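Local atomic coordinates of extracellular endo-alpha-(1->5)-L-arabinanase 1 (Bacillus subtilis, PDB entry 1UV4), a protein that cleaves internal alpha-1,5-linked arabinofuranosyl bonds of linear and branched arabinan, helping to break down plant cell walls, and binds calcium. Residues 133-137 with 185-190. Residues are numbered along the deposited sequence; the frame is centred on the assembly and turned at random.
With CA (calcium ion), chain D.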
loop_
_atom_site.group_PDB
_atom_site.type_symbol
_atom_site.label_atom_id
_atom_site.label_comp_id
_atom_site.label_asym_id
_atom_site.label_seq_id
_atom_site.Cartn_x
_atom_site.Cartn_y
_atom_site.Cartn_z
ATOM N N ASP A 133 -5.799 -0.727 -2.443
ATOM C CA ASP A 133 -4.563 -0.228 -1.856
ATOM C C ASP A 133 -4.633 -0.045 -0.332
ATOM O O ASP A 133 -4.341 1.033 0.197
ATOM C CB ASP A 133 -4.044 1.059 -2.488
ATOM C CG ASP A 133 -3.732 0.925 -3.937
ATOM O OD1 ASP A 133 -3.718 -0.182 -4.542
ATOM O OD2 ASP A 133 -3.473 1.974 -4.588
ATOM N N PRO A 134 -5.020 -1.109 0.395
ATOM C CA PRO A 134 -5.145 -0.996 1.864
ATOM C C PRO A 134 -3.856 -0.774 2.600
ATOM O O PRO A 134 -2.806 -1.241 2.175
ATOM C CB PRO A 134 -5.696 -2.359 2.266
ATOM C CG PRO A 134 -5.270 -3.305 1.138
ATOM C CD PRO A 134 -5.311 -2.478 -0.080
ATOM N N GLU A 135 -3.964 -0.124 3.747
ATOM C CA GLU A 135 -2.866 0.096 4.653
ATOM C C GLU A 135 -3.388 -0.005 6.080
ATOM O O GLU A 135 -4.188 0.808 6.502
ATOM C CB GLU A 135 -2.296 1.503 4.402
ATOM C CG GLU A 135 -1.486 2.125 5.512
ATOM C CD GLU A 135 -0.135 1.495 5.741
ATOM O OE1 GLU A 135 0.105 0.352 5.268
ATOM O OE2 GLU A 135 0.743 2.128 6.409
ATOM N N LEU A 136 -2.874 -0.957 6.831
ATOM C CA LEU A 136 -3.165 -1.093 8.259
ATOM C C LEU A 136 -2.171 -0.211 9.005
ATOM O O LEU A 136 -0.945 -0.256 8.788
ATOM C CB LEU A 136 -3.015 -2.564 8.685
ATOM C CG LEU A 136 -3.232 -2.827 10.172
ATOM C CD1 LEU A 136 -4.640 -2.483 10.659
ATOM C CD2 LEU A 136 -2.964 -4.314 10.468
ATOM N N THR A 137 -2.704 0.606 9.906
ATOM C CA THR A 137 -1.860 1.413 10.749
ATOM C C THR A 137 -2.403 1.386 12.178
ATOM O O THR A 137 -3.461 0.839 12.445
ATOM C CB THR A 137 -1.748 2.830 10.166
ATOM O OG1 THR A 137 -0.786 3.594 10.902
ATOM C CG2 THR A 137 -3.029 3.594 10.277
ATOM N N GLU A 185 -2.651 7.500 -4.987
ATOM C CA GLU A 185 -2.971 6.143 -4.556
ATOM C C GLU A 185 -2.049 5.690 -3.450
ATOM O O GLU A 185 -1.110 6.362 -3.086
ATOM C CB GLU A 185 -2.848 5.171 -5.747
ATOM C CG GLU A 185 -1.422 5.016 -6.274
ATOM C CD GLU A 185 -1.180 3.808 -7.194
ATOM O OE1 GLU A 185 -1.532 3.910 -8.372
ATOM O OE2 GLU A 185 -0.565 2.765 -6.794
ATOM N N ALA A 186 -2.340 4.513 -2.932
ATOM C CA ALA A 186 -1.305 3.725 -2.221
ATOM C C ALA A 186 -0.836 4.429 -0.965
ATOM O O ALA A 186 0.328 4.644 -0.759
ATOM C CB ALA A 186 -0.140 3.401 -3.144
ATOM N N PRO A 187 -1.736 4.671 -0.044
ATOM C CA PRO A 187 -1.286 5.281 1.204
ATOM C C PRO A 187 -0.421 4.365 2.076
ATOM O O PRO A 187 -0.545 3.162 2.089
ATOM C CB PRO A 187 -2.597 5.585 1.914
ATOM C CG PRO A 187 -3.501 4.493 1.465
ATOM C CD PRO A 187 -3.174 4.354 -0.022
ATOM N N THR A 188 0.455 5.041 2.840
ATOM C CA THR A 188 1.133 4.440 3.979
ATOM C C THR A 188 1.138 5.465 5.104
ATOM O O THR A 188 1.254 6.632 4.863
ATOM C CB THR A 188 2.575 3.933 3.599
ATOM O OG1 THR A 188 3.127 3.200 4.717
ATOM C CG2 THR A 188 3.534 5.037 3.329
ATOM N N LEU A 189 0.908 5.010 6.328
ATOM C CA LEU A 189 0.642 5.893 7.449
ATOM C C LEU A 189 1.283 5.340 8.685
ATOM O O LEU A 189 1.091 4.167 8.982
ATOM C CB LEU A 189 -0.892 6.001 7.605
ATOM C CG LEU A 189 -1.660 7.186 8.229
ATOM C CD1 LEU A 189 -0.861 8.423 8.354
ATOM C CD2 LEU A 189 -3.036 7.478 7.598
ATOM N N THR A 190 2.007 6.190 9.428
ATOM C CA THR A 190 2.691 5.788 10.645
ATOM C C THR A 190 2.659 6.929 11.637
ATOM O O THR A 190 2.539 8.092 11.243
ATOM C CB THR A 190 4.149 5.375 10.314
ATOM O OG1 THR A 190 4.804 4.823 11.485
ATOM C CG2 THR A 190 5.015 6.569 9.908
HETATM CA CA CA D . 1.940 -1.225 5.435
HETATM O O HOH W 1 -1.399 1.249 0.206
HETATM O O HOH W 2 2.759 0.441 6.866
HETATM O O HOH W 3 1.267 1.389 9.404
HETATM O O HOH W 4 0.535 -1.911 7.313
HETATM O O HOH W 5 4.109 -1.883 6.967
HETATM O O HOH W 6 2.847 -3.310 5.915
#
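Glu135 spends one carboxylate oxygen on Leu189 of strand 184-192 and the other on a calcium ion. Glu135 OE2 accepts the backbone N-H of Leu189 at 2.9 Å in a nearly straight bond (167°), taken on the anti side of the carboxylate and tilted out of its plane. Glu135 OE1 binds the calcium at 2.4 Å. The chain reaches both because CG is anti to the backbone N and then bends at chi2; glutamate suits this place by offering two oxygens on a flexible arm. A water bound to the metal also lies within hydrogen-bonding distance of Glu135 OE2, 2.7 Å away, and Asp77 and Asp257 supply further ligands.

Two residues beyond Glu135, the hydroxyl of Thr137 donates to Leu189 O at 2.7 Å, coming from above the carbonyl plane, and Leu189 is thereby gripped at both its N-H and its C=O. Threonine suits the place because its hydroxyl, anti to the backbone N, reaches that carbonyl across the gap between the strands. Waters fill in elsewhere, one lying between Asp133 O and Pro187 O, another between Leu136 O and Leu189 O. The ring of Pro187, which has no N-H to satisfy, rests its CD 3.5 Å from Asp133 O.

At the other end two acids meet: Asp133 OD2 lies 3.7 Å from Glu185 OE2, their carboxylate planes 41° apart. This proximity fits the inferred roles of Glu185 as proton donor and Asp133 as the residue that tunes its pKa and orientation.

The strands run almost parallel (9°), each the first of its own antiparallel sheet: adjacent innermost blade strands of the five-bladed beta-propeller of family 43, meeting around the calcium held by Glu135, Asp77 and Asp257, and the active site near the propeller's centre.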